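Local coordinates for penicillin-binding protein PbpB (Mycobacterium tuberculosis, PDB 6KGU), which builds cross-linked peptidoglycan from lipid intermediates for the mycobacterial cell wall and binds beta-lactam antibiotics such as aztreonam, at residues Asp198-Gln208 and Leu533-Arg544; Tyr128-Gly139 and Met236-Ser245. One frame throughout, in Å; residues are numbered along the deposited sequence. Where two conformers were deposited one is given.

Contact 1: Asp198-Gln208 and Leu533-Arg544; sequences DNDIQFYVQQQ and LFHNIAGWLMQR. With CO (cobalt (II) ion), chain C.
Tyr-204 and Trp-540 form the centre of a nearly antiparallel helix-helix contact on one face of the antiparallel sheet of the transpeptidase domain. The axes of helices 199-208 and 533-544 come within 10.6 Å and run at 159° to each other. The Tyr-204 ring lies face to face over the five-membered ring of Trp-540, centroids 3.8 Å apart and planes only 10° apart. Tyr-204 CG stands anti to the backbone N (chi1 -173°), which carries the ring across, while its CB makes a CH-pi contact over the six-membered ring. Gln-208 CG lies on the other face of the tyrosine and Arg-544 CD on that of the tryptophan, so the stacked pair is covered on both outer faces by aliphatic carbons.

Closing one face of the sheet with helices from the two ends of the domain is a hallmark of the fold that penicillin-binding proteins share with serine beta-lactamases. Beneath the aromatics, Val-205 CG2 meets Ile-537 CG2 at 4.1 Å, and these residues rest on strands 220-227 and 509-516 respectively; Ile-201 CD1 likewise reaches Leu-541 CD2.

Charge gathers at the start of helix 199-208. Asp-198 is its N-cap, with OD1 accepting from Ile-201 N at 3.2 Å, met from above the carboxylate plane. The bent Arg-544 chain lays one guanidinium face over Ile-201 CG1 and brings NH2 to 3.9 Å from Asp-200 OD2, a long salt bridge. Asp-198 OD2 lies a little farther off, and both acids probably favour the arginine's placement. At the other end Asn-536 ND2 gives a weak bond to Gln-208 OE1 (3.3 Å), doubtful because Asn-536 has two conformers. Next to it, His-535 NE2 binds a cobalt ion 2.1 Å away.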
loop_
_atom_site.group_PDB
_atom_site.type_symbol
_atom_site.label_atom_id
_atom_site.label_comp_id
_atom_site.label_asym_id
_atom_site.label_seq_id
_atom_site.Cartn_x
_atom_site.Cartn_y
_atom_site.Cartn_z
ATOM N N ASP A 198 -1.526 -3.748 -14.491
ATOM C CA ASP A 198 -0.806 -4.601 -15.423
ATOM C C ASP A 198 -1.134 -6.034 -15.025
ATOM O O ASP A 198 -0.721 -6.490 -13.955
ATOM C CB ASP A 198 0.692 -4.308 -15.361
ATOM C CG ASP A 198 1.510 -5.177 -16.301
ATOM O OD1 ASP A 198 1.261 -6.390 -16.379
ATOM O OD2 ASP A 198 2.419 -4.635 -16.950
ATOM N N ASN A 199 -1.858 -6.744 -15.898
ATOM C CA ASN A 199 -2.366 -8.068 -15.549
ATOM C C ASN A 199 -1.247 -9.041 -15.218
ATOM O O ASN A 199 -1.433 -9.909 -14.367
ATOM C CB ASN A 199 -3.240 -8.618 -16.676
ATOM C CG ASN A 199 -4.653 -8.034 -16.651
ATOM O OD1 ASN A 199 -4.997 -7.252 -15.757
ATOM N ND2 ASN A 199 -5.473 -8.412 -17.625
ATOM N N ASP A 200 -0.081 -8.909 -15.857
ATOM C CA ASP A 200 1.038 -9.786 -15.530
ATOM C C ASP A 200 1.538 -9.520 -14.115
ATOM O O ASP A 200 1.752 -10.449 -13.332
ATOM C CB ASP A 200 2.180 -9.599 -16.533
ATOM C CG ASP A 200 1.760 -9.889 -17.971
ATOM O OD1 ASP A 200 0.872 -10.752 -18.187
ATOM O OD2 ASP A 200 2.335 -9.259 -18.883
ATOM N N ILE A 201 1.742 -8.253 -13.775
ATOM C CA ILE A 201 2.148 -7.921 -12.416
ATOM C C ILE A 201 1.057 -8.326 -11.428
ATOM O O ILE A 201 1.328 -8.989 -10.418
ATOM C CB ILE A 201 2.510 -6.430 -12.318
ATOM C CG1 ILE A 201 3.693 -6.141 -13.257
ATOM C CG2 ILE A 201 2.802 -6.059 -10.868
ATOM C CD1 ILE A 201 4.075 -4.659 -13.414
ATOM N N GLN A 202 -0.201 -7.988 -11.738
ATOM C CA GLN A 202 -1.301 -8.341 -10.844
ATOM C C GLN A 202 -1.350 -9.840 -10.598
ATOM O O GLN A 202 -1.493 -10.281 -9.459
ATOM C CB GLN A 202 -2.638 -7.855 -11.418
ATOM C CG GLN A 202 -3.865 -8.332 -10.626
ATOM C CD GLN A 202 -4.086 -7.518 -9.369
ATOM O OE1 GLN A 202 -3.648 -6.377 -9.294
ATOM N NE2 GLN A 202 -4.786 -8.093 -8.378
ATOM N N PHE A 203 -1.228 -10.643 -11.665
ATOM C CA PHE A 203 -1.333 -12.089 -11.508
ATOM C C PHE A 203 -0.240 -12.619 -10.590
ATOM O O PHE A 203 -0.500 -13.449 -9.707
ATOM C CB PHE A 203 -1.270 -12.785 -12.879
ATOM C CG PHE A 203 -1.448 -14.278 -12.798
ATOM C CD1 PHE A 203 -2.657 -14.824 -12.383
ATOM C CD2 PHE A 203 -0.415 -15.133 -13.133
ATOM C CE1 PHE A 203 -2.835 -16.195 -12.305
ATOM C CE2 PHE A 203 -0.586 -16.509 -13.059
ATOM C CZ PHE A 203 -1.795 -17.042 -12.644
ATOM N N TYR A 204 0.997 -12.150 -10.780
ATOM C CA TYR A 204 2.093 -12.628 -9.936
ATOM C C TYR A 204 1.898 -12.173 -8.493
ATOM O O TYR A 204 2.040 -12.961 -7.550
ATOM C CB TYR A 204 3.435 -12.120 -10.479
ATOM C CG TYR A 204 4.634 -12.692 -9.761
ATOM C CD1 TYR A 204 5.143 -13.942 -10.102
ATOM C CD2 TYR A 204 5.260 -11.985 -8.752
ATOM C CE1 TYR A 204 6.243 -14.484 -9.432
ATOM C CE2 TYR A 204 6.360 -12.505 -8.083
ATOM C CZ TYR A 204 6.843 -13.758 -8.425
ATOM O OH TYR A 204 7.933 -14.261 -7.747
ATOM N N VAL A 205 1.577 -10.892 -8.302
ATOM C CA VAL A 205 1.393 -10.377 -6.945
ATOM C C VAL A 205 0.229 -11.086 -6.256
ATOM O O VAL A 205 0.333 -11.480 -5.094
ATOM C CB VAL A 205 1.202 -8.851 -6.985
ATOM C CG1 VAL A 205 0.773 -8.314 -5.598
ATOM C CG2 VAL A 205 2.515 -8.182 -7.458
ATOM N N GLN A 206 -0.879 -11.301 -6.975
ATOM C CA GLN A 206 -2.054 -11.917 -6.355
ATOM C C GLN A 206 -1.761 -13.344 -5.907
ATOM O O GLN A 206 -2.170 -13.758 -4.817
ATOM C CB GLN A 206 -3.244 -11.881 -7.326
ATOM C CG GLN A 206 -4.585 -12.303 -6.703
ATOM C CD GLN A 206 -5.790 -11.936 -7.569
ATOM O OE1 GLN A 206 -5.740 -10.992 -8.370
ATOM N NE2 GLN A 206 -6.872 -12.705 -7.432
ATOM N N GLN A 207 -1.046 -14.111 -6.740
ATOM C CA GLN A 207 -0.616 -15.448 -6.348
ATOM C C GLN A 207 0.331 -15.406 -5.159
ATOM O O GLN A 207 0.200 -16.194 -4.216
ATOM C CB GLN A 207 0.085 -16.125 -7.511
ATOM C CG GLN A 207 -0.778 -16.543 -8.643
ATOM C CD GLN A 207 0.092 -17.221 -9.667
ATOM O OE1 GLN A 207 0.826 -16.553 -10.417
ATOM N NE2 GLN A 207 0.093 -18.551 -9.651
ATOM N N GLN A 208 1.331 -14.531 -5.213
ATOM C CA GLN A 208 2.264 -14.442 -4.095
ATOM C C GLN A 208 1.546 -14.046 -2.811
ATOM O O GLN A 208 1.910 -14.521 -1.728
ATOM C CB GLN A 208 3.392 -13.463 -4.435
ATOM C CG GLN A 208 4.401 -14.047 -5.468
ATOM C CD GLN A 208 5.326 -15.094 -4.842
ATOM O OE1 GLN A 208 5.653 -15.019 -3.655
ATOM N NE2 GLN A 208 5.745 -16.065 -5.635
ATOM N N LEU A 533 8.105 -11.416 1.419
ATOM C CA LEU A 533 7.178 -11.180 0.318
ATOM C C LEU A 533 7.612 -9.972 -0.506
ATOM O O LEU A 533 7.486 -9.968 -1.740
ATOM C CB LEU A 533 5.759 -11.009 0.856
ATOM C CG LEU A 533 4.651 -10.723 -0.149
ATOM C CD1 LEU A 533 4.663 -11.734 -1.301
ATOM C CD2 LEU A 533 3.309 -10.759 0.579
ATOM N N PHE A 534 8.138 -8.945 0.155
ATOM C CA PHE A 534 8.701 -7.829 -0.594
ATOM C C PHE A 534 9.888 -8.290 -1.433
ATOM O O PHE A 534 10.032 -7.886 -2.589
ATOM C CB PHE A 534 9.120 -6.706 0.360
ATOM C CG PHE A 534 9.872 -5.580 -0.326
ATOM C CD1 PHE A 534 11.259 -5.638 -0.469
ATOM C CD2 PHE A 534 9.184 -4.465 -0.824
ATOM C CE1 PHE A 534 11.955 -4.604 -1.113
ATOM C CE2 PHE A 534 9.868 -3.417 -1.455
ATOM C CZ PHE A 534 11.263 -3.498 -1.601
ATOM N N HIS A 535 10.766 -9.104 -0.840
ATOM C CA HIS A 535 11.903 -9.688 -1.551
ATOM C C HIS A 535 11.474 -10.353 -2.854
ATOM O O HIS A 535 12.023 -10.063 -3.927
ATOM C CB HIS A 535 12.585 -10.716 -0.644
ATOM C CG HIS A 535 13.732 -11.424 -1.289
ATOM N ND1 HIS A 535 15.012 -10.925 -1.266
ATOM C CD2 HIS A 535 13.796 -12.597 -1.964
ATOM C CE1 HIS A 535 15.818 -11.752 -1.908
ATOM N NE2 HIS A 535 15.105 -12.775 -2.337
ATOM N N ASN A 536 10.482 -11.245 -2.765
ATOM C CA ASN A 536 10.005 -11.986 -3.929
ATOM C C ASN A 536 9.462 -11.052 -5.002
ATOM O O ASN A 536 9.812 -11.161 -6.179
ATOM C CB ASN A 536 8.914 -12.972 -3.504
ATOM C CG ASN A 536 9.436 -14.071 -2.611
ATOM O OD1 ASN A 536 10.641 -14.278 -2.518
ATOM N ND2 ASN A 536 8.525 -14.794 -1.958
ATOM N N ILE A 537 8.574 -10.136 -4.613
ATOM C CA ILE A 537 7.921 -9.274 -5.598
ATOM C C ILE A 537 8.917 -8.294 -6.208
ATOM O O ILE A 537 8.988 -8.136 -7.429
ATOM C CB ILE A 537 6.728 -8.531 -4.972
ATOM C CG1 ILE A 537 5.612 -9.523 -4.615
ATOM C CG2 ILE A 537 6.211 -7.421 -5.919
ATOM C CD1 ILE A 537 4.585 -8.961 -3.672
ATOM N N ALA A 538 9.673 -7.594 -5.365
ATOM C CA ALA A 538 10.579 -6.578 -5.888
ATOM C C ALA A 538 11.672 -7.213 -6.741
ATOM O O ALA A 538 12.067 -6.651 -7.766
ATOM C CB ALA A 538 11.191 -5.766 -4.743
ATOM N N GLY A 539 12.165 -8.382 -6.328
ATOM C CA GLY A 539 13.175 -9.070 -7.116
ATOM C C GLY A 539 12.647 -9.509 -8.466
ATOM O O GLY A 539 13.337 -9.398 -9.481
ATOM N N TRP A 540 11.413 -10.006 -8.498
ATOM C CA TRP A 540 10.809 -10.421 -9.758
ATOM C C TRP A 540 10.556 -9.226 -10.674
ATOM O O TRP A 540 10.699 -9.332 -11.901
ATOM C CB TRP A 540 9.508 -11.182 -9.482
ATOM C CG TRP A 540 8.779 -11.614 -10.718
ATOM C CD1 TRP A 540 9.056 -12.706 -11.504
ATOM C CD2 TRP A 540 7.628 -10.991 -11.296
ATOM N NE1 TRP A 540 8.155 -12.785 -12.535
ATOM C CE2 TRP A 540 7.274 -11.741 -12.436
ATOM C CE3 TRP A 540 6.870 -9.860 -10.970
ATOM C CZ2 TRP A 540 6.202 -11.399 -13.244
ATOM C CZ3 TRP A 540 5.794 -9.528 -11.776
ATOM C CH2 TRP A 540 5.474 -10.290 -12.897
ATOM N N LEU A 541 10.170 -8.081 -10.103
ATOM C CA LEU A 541 9.976 -6.898 -10.932
ATOM C C LEU A 541 11.290 -6.439 -11.550
ATOM O O LEU A 541 11.298 -5.940 -12.682
ATOM C CB LEU A 541 9.349 -5.762 -10.112
ATOM C CG LEU A 541 7.880 -5.936 -9.683
ATOM C CD1 LEU A 541 7.468 -4.903 -8.635
ATOM C CD2 LEU A 541 6.960 -5.854 -10.900
ATOM N N MET A 542 12.405 -6.591 -10.829
ATOM C CA MET A 542 13.686 -6.190 -11.399
ATOM C C MET A 542 14.087 -7.126 -12.529
ATOM O O MET A 542 14.487 -6.678 -13.607
ATOM C CB MET A 542 14.766 -6.150 -10.318
ATOM C CG MET A 542 14.483 -5.165 -9.195
ATOM S SD MET A 542 14.480 -3.448 -9.702
ATOM C CE MET A 542 12.793 -3.126 -10.175
ATOM N N GLN A 543 13.951 -8.436 -12.311
ATOM C CA GLN A 543 14.388 -9.401 -13.315
ATOM C C GLN A 543 13.561 -9.279 -14.585
ATOM O O GLN A 543 14.104 -9.245 -15.696
ATOM C CB GLN A 543 14.317 -10.823 -12.747
ATOM C CG GLN A 543 15.212 -11.005 -11.500
ATOM C CD GLN A 543 14.993 -12.341 -10.778
ATOM O OE1 GLN A 543 14.159 -13.143 -11.183
ATOM N NE2 GLN A 543 15.747 -12.576 -9.714
ATOM N N ARG A 544 12.241 -9.184 -14.440
ATOM C CA ARG A 544 11.386 -9.229 -15.617
ATOM C C ARG A 544 11.600 -8.029 -16.529
ATOM O O ARG A 544 11.322 -8.125 -17.730
ATOM C CB ARG A 544 9.922 -9.328 -15.199
ATOM C CG ARG A 544 9.305 -8.005 -14.852
ATOM C CD ARG A 544 7.873 -8.136 -14.341
ATOM N NE ARG A 544 6.884 -8.328 -15.396
ATOM C CZ ARG A 544 6.266 -7.341 -16.041
ATOM N NH1 ARG A 544 6.546 -6.068 -15.769
ATOM N NH2 ARG A 544 5.372 -7.629 -16.972
HETATM CO CO CO C . 15.526 -14.425 -3.651
HETATM O O HOH W 1 13.467 -15.136 -3.825
HETATM O O HOH W 2 13.782 -14.258 -4.853
HETATM O O HOH W 3 15.855 -13.404 -5.162
HETATM O O HOH W 4 17.231 -13.230 -4.182
#

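Contact 2: Tyr128-Gly139 and Met236-Ser245; sequences YPGGSLAANVVG and MANDNTFDPS
Pro-244 wedges into segment 128-139, and the tightest packing gathers around its ring. Its CB lies 3.2 Å from Gly-139 O, and its CD presses on Ala-135 CB. Its CG sits over one face of Tyr-128 in a CH-pi contact, 3.9 Å from the ring centroid. The tyrosine hydroxyl reaches on to Glu-152. Beside the proline, the Phe-242 ring turns its edge to the backbone, with CE1 3.3 Å from Ala-135 O.

Three overlapping beta turns, type I, II' and II, lead from Tyr-128 into the short helix 135-138, folding this part of the dimerisation-domain family region against the transpeptidase edge strand 233-238 and the loop that leaves it. The polar join is made by Asn-136. Its CG is held between the backbone N and the carbonyl carbon (chi1 48°); this swings the amide toward the strand, where ND2 donates to Met-236 O at 2.9 Å in an almost straight bond (165°). The donor stands well above the carbonyl plane, though the acceptor lies in the plane of the asparagine amide. Asn-258 OD1 takes a second bond from ND2. On the oxygen side a water gives Asn-136 OD1 a weak bond, accepts from Asn-238 N and binds Thr-241 OG1, so one water links Asn-136 to the backbone and hydroxyl of the other segment.

Toward solvent the fit slackens. Asp-243 OD1 accepts from Ser-245 N in an Asx turn (2.9 Å), and across the interface it lies against Gly-131, 3.6 Å from its CA, while exposed Ser-245 contributes little beyond its backbone near the tyrosine ring.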
loop_
_atom_site.group_PDB
_atom_site.type_symbol
_atom_site.label_atom_id
_atom_site.label_comp_id
_atom_site.label_asym_id
_atom_site.label_seq_id
_atom_site.Cartn_x
_atom_site.Cartn_y
_atom_site.Cartn_z
ATOM N N TYR A 128 -15.389 -13.302 -17.526
ATOM C CA TYR A 128 -14.243 -12.952 -16.688
ATOM C C TYR A 128 -13.162 -13.968 -17.015
ATOM O O TYR A 128 -13.006 -14.969 -16.306
ATOM C CB TYR A 128 -14.592 -12.952 -15.194
ATOM C CG TYR A 128 -15.648 -11.929 -14.853
ATOM C CD1 TYR A 128 -15.308 -10.592 -14.659
ATOM C CD2 TYR A 128 -16.994 -12.289 -14.769
ATOM C CE1 TYR A 128 -16.282 -9.640 -14.376
ATOM C CE2 TYR A 128 -17.974 -11.347 -14.494
ATOM C CZ TYR A 128 -17.611 -10.025 -14.297
ATOM O OH TYR A 128 -18.573 -9.082 -14.011
ATOM N N PRO A 129 -12.425 -13.767 -18.108
ATOM C CA PRO A 129 -11.484 -14.803 -18.551
ATOM C C PRO A 129 -10.401 -15.108 -17.530
ATOM O O PRO A 129 -9.869 -16.222 -17.541
ATOM C CB PRO A 129 -10.897 -14.218 -19.844
ATOM C CG PRO A 129 -11.071 -12.730 -19.689
ATOM C CD PRO A 129 -12.385 -12.571 -18.968
ATOM N N GLY A 130 -10.077 -14.175 -16.636
ATOM C CA GLY A 130 -9.113 -14.439 -15.585
ATOM C C GLY A 130 -9.697 -14.949 -14.289
ATOM O O GLY A 130 -8.959 -15.133 -13.318
ATOM N N GLY A 131 -10.999 -15.195 -14.234
ATOM C CA GLY A 131 -11.589 -15.719 -13.017
ATOM C C GLY A 131 -11.430 -14.719 -11.889
ATOM O O GLY A 131 -11.898 -13.581 -11.966
ATOM N N SER A 132 -10.739 -15.129 -10.825
ATOM C CA SER A 132 -10.556 -14.265 -9.665
ATOM C C SER A 132 -9.563 -13.129 -9.910
ATOM O O SER A 132 -9.429 -12.258 -9.042
ATOM C CB SER A 132 -10.096 -15.104 -8.461
ATOM O OG SER A 132 -8.759 -15.525 -8.645
ATOM N N LEU A 133 -8.876 -13.099 -11.050
ATOM C CA LEU A 133 -7.803 -12.120 -11.242
ATOM C C LEU A 133 -8.314 -10.687 -11.076
ATOM O O LEU A 133 -9.211 -10.242 -11.803
ATOM C CB LEU A 133 -7.168 -12.287 -12.618
ATOM C CG LEU A 133 -6.063 -11.276 -12.972
ATOM C CD1 LEU A 133 -4.844 -11.505 -12.096
ATOM C CD2 LEU A 133 -5.653 -11.377 -14.452
ATOM N N ALA A 134 -7.733 -9.962 -10.120
ATOM C CA ALA A 134 -8.131 -8.581 -9.834
ATOM C C ALA A 134 -9.637 -8.452 -9.590
ATOM O O ALA A 134 -10.218 -7.390 -9.812
ATOM C CB ALA A 134 -7.694 -7.631 -10.961
ATOM N N ALA A 135 -10.287 -9.525 -9.118
ATOM C CA ALA A 135 -11.722 -9.434 -8.866
ATOM C C ALA A 135 -12.040 -8.508 -7.708
ATOM O O ALA A 135 -13.161 -7.995 -7.637
ATOM C CB ALA A 135 -12.321 -10.815 -8.583
ATOM N N ASN A 136 -11.087 -8.291 -6.798
ATOM C CA ASN A 136 -11.299 -7.310 -5.727
ATOM C C ASN A 136 -11.570 -5.919 -6.291
ATOM O O ASN A 136 -12.310 -5.128 -5.684
ATOM C CB ASN A 136 -10.069 -7.279 -4.806
ATOM C CG ASN A 136 -8.757 -7.180 -5.581
ATOM O OD1 ASN A 136 -8.483 -7.978 -6.492
ATOM N ND2 ASN A 136 -7.953 -6.181 -5.238
ATOM N N VAL A 137 -10.960 -5.606 -7.431
ATOM C CA VAL A 137 -11.122 -4.323 -8.111
ATOM C C VAL A 137 -12.286 -4.365 -9.096
ATOM O O VAL A 137 -13.183 -3.516 -9.052
ATOM C CB VAL A 137 -9.790 -3.946 -8.804
ATOM C CG1 VAL A 137 -9.993 -2.862 -9.852
ATOM C CG2 VAL A 137 -8.733 -3.505 -7.757
ATOM N N VAL A 138 -12.300 -5.389 -9.953
ATOM C CA VAL A 138 -13.250 -5.459 -11.062
ATOM C C VAL A 138 -14.672 -5.628 -10.545
ATOM O O VAL A 138 -15.603 -4.962 -11.016
ATOM C CB VAL A 138 -12.867 -6.608 -12.018
ATOM C CG1 VAL A 138 -14.031 -6.960 -12.956
ATOM C CG2 VAL A 138 -11.605 -6.276 -12.801
ATOM N N GLY A 139 -14.868 -6.542 -9.592
ATOM C CA GLY A 139 -16.194 -6.841 -9.079
ATOM C C GLY A 139 -16.922 -7.930 -9.852
ATOM O O GLY A 139 -16.287 -8.809 -10.446
ATOM N N MET A 236 -3.090 -4.583 -7.176
ATOM C CA MET A 236 -3.757 -4.430 -5.884
ATOM C C MET A 236 -4.420 -5.773 -5.616
ATOM O O MET A 236 -5.307 -6.183 -6.372
ATOM C CB MET A 236 -4.776 -3.280 -5.916
ATOM C CG MET A 236 -5.508 -3.012 -4.608
ATOM S SD MET A 236 -6.662 -1.603 -4.692
ATOM C CE MET A 236 -5.523 -0.238 -4.418
ATOM N N ALA A 237 -3.979 -6.472 -4.580
ATOM C CA ALA A 237 -4.432 -7.841 -4.378
ATOM C C ALA A 237 -4.634 -8.154 -2.905
ATOM O O ALA A 237 -3.966 -7.600 -2.027
ATOM C CB ALA A 237 -3.444 -8.851 -4.968
ATOM N N ASN A 238 -5.567 -9.068 -2.651
ATOM C CA ASN A 238 -5.729 -9.682 -1.348
ATOM C C ASN A 238 -5.830 -11.184 -1.544
ATOM O O ASN A 238 -6.024 -11.667 -2.662
ATOM C CB ASN A 238 -6.961 -9.142 -0.616
ATOM C CG ASN A 238 -8.132 -8.969 -1.541
ATOM O OD1 ASN A 238 -8.401 -7.860 -2.022
ATOM N ND2 ASN A 238 -8.834 -10.073 -1.824
ATOM N N ASP A 239 -5.669 -11.922 -0.446
ATOM C CA ASP A 239 -5.852 -13.364 -0.490
ATOM C C ASP A 239 -7.341 -13.693 -0.581
ATOM O O ASP A 239 -8.204 -12.848 -0.317
ATOM C CB ASP A 239 -5.259 -14.012 0.760
ATOM C CG ASP A 239 -6.086 -13.725 2.007
ATOM O OD1 ASP A 239 -6.109 -12.548 2.460
ATOM O OD2 ASP A 239 -6.700 -14.677 2.538
ATOM N N ASN A 240 -7.636 -14.941 -0.957
ATOM C CA ASN A 240 -8.989 -15.491 -0.835
ATOM C C ASN A 240 -9.993 -14.764 -1.738
ATOM O O ASN A 240 -11.170 -14.633 -1.384
ATOM C CB ASN A 240 -9.459 -15.444 0.627
ATOM C CG ASN A 240 -10.635 -16.373 0.906
ATOM O OD1 ASN A 240 -10.789 -17.405 0.249
ATOM N ND2 ASN A 240 -11.471 -16.007 1.884
ATOM N N THR A 241 -9.531 -14.274 -2.897
ATOM C CA THR A 241 -10.353 -13.427 -3.755
ATOM C C THR A 241 -11.435 -14.246 -4.446
ATOM O O THR A 241 -11.156 -15.299 -5.032
ATOM C CB THR A 241 -9.496 -12.740 -4.815
ATOM O OG1 THR A 241 -8.424 -12.020 -4.191
ATOM C CG2 THR A 241 -10.342 -11.771 -5.629
ATOM N N PHE A 242 -12.661 -13.729 -4.436
ATOM C CA PHE A 242 -13.777 -14.467 -5.003
ATOM C C PHE A 242 -13.666 -14.566 -6.526
ATOM O O PHE A 242 -12.860 -13.894 -7.182
ATOM C CB PHE A 242 -15.099 -13.814 -4.625
ATOM C CG PHE A 242 -15.488 -12.648 -5.503
ATOM C CD1 PHE A 242 -14.709 -11.497 -5.548
ATOM C CD2 PHE A 242 -16.649 -12.693 -6.253
ATOM C CE1 PHE A 242 -15.076 -10.406 -6.333
ATOM C CE2 PHE A 242 -17.019 -11.615 -7.038
ATOM C CZ PHE A 242 -16.227 -10.460 -7.071
ATOM N N ASP A 243 -14.515 -15.415 -7.091
ATOM C CA ASP A 243 -14.526 -15.623 -8.536
ATOM C C ASP A 243 -15.834 -15.093 -9.104
ATOM O O ASP A 243 -16.881 -15.741 -8.938
ATOM C CB ASP A 243 -14.359 -17.108 -8.862
ATOM C CG ASP A 243 -14.300 -17.386 -10.351
ATOM O OD1 ASP A 243 -14.538 -16.471 -11.177
ATOM O OD2 ASP A 243 -14.033 -18.548 -10.688
ATOM N N PRO A 244 -15.828 -13.941 -9.778
ATOM C CA PRO A 244 -17.087 -13.378 -10.289
ATOM C C PRO A 244 -17.700 -14.161 -11.445
ATOM O O PRO A 244 -18.822 -13.842 -11.845
ATOM C CB PRO A 244 -16.684 -11.968 -10.728
ATOM C CG PRO A 244 -15.229 -12.097 -11.106
ATOM C CD PRO A 244 -14.654 -13.130 -10.159
ATOM N N SER A 245 -17.018 -15.159 -12.003
ATOM C CA SER A 245 -17.688 -16.048 -12.946
ATOM C C SER A 245 -18.600 -17.047 -12.245
ATOM O O SER A 245 -19.231 -17.865 -12.918
ATOM C CB SER A 245 -16.660 -16.802 -13.798
ATOM O OG SER A 245 -16.007 -17.828 -13.049
HETATM O O HOH W 5 -6.841 -9.910 -5.194
#

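From the N terminus the segments come in the order 128-139, 198-208, 236-245, 533-544, so the two contacts cross rather than nest. Contact 2 closes first, across the 96 residues that include strand 192-195, helix 199-216 and strand 220-227; contact 1 closes last, bringing the C-terminal helix back over 324 residues that hold most of the transpeptidase domain. Their centres lie about 17 Å apart, and helix 199-216 joins them. Gln-202 NE2 probably bonds to Met-236 O and Gln-206 OE1 to Ala-134 N, while Leu-133 packs on the same helix. The N-terminal region, the edge strand and both sheet-covering helices are thereby tied together.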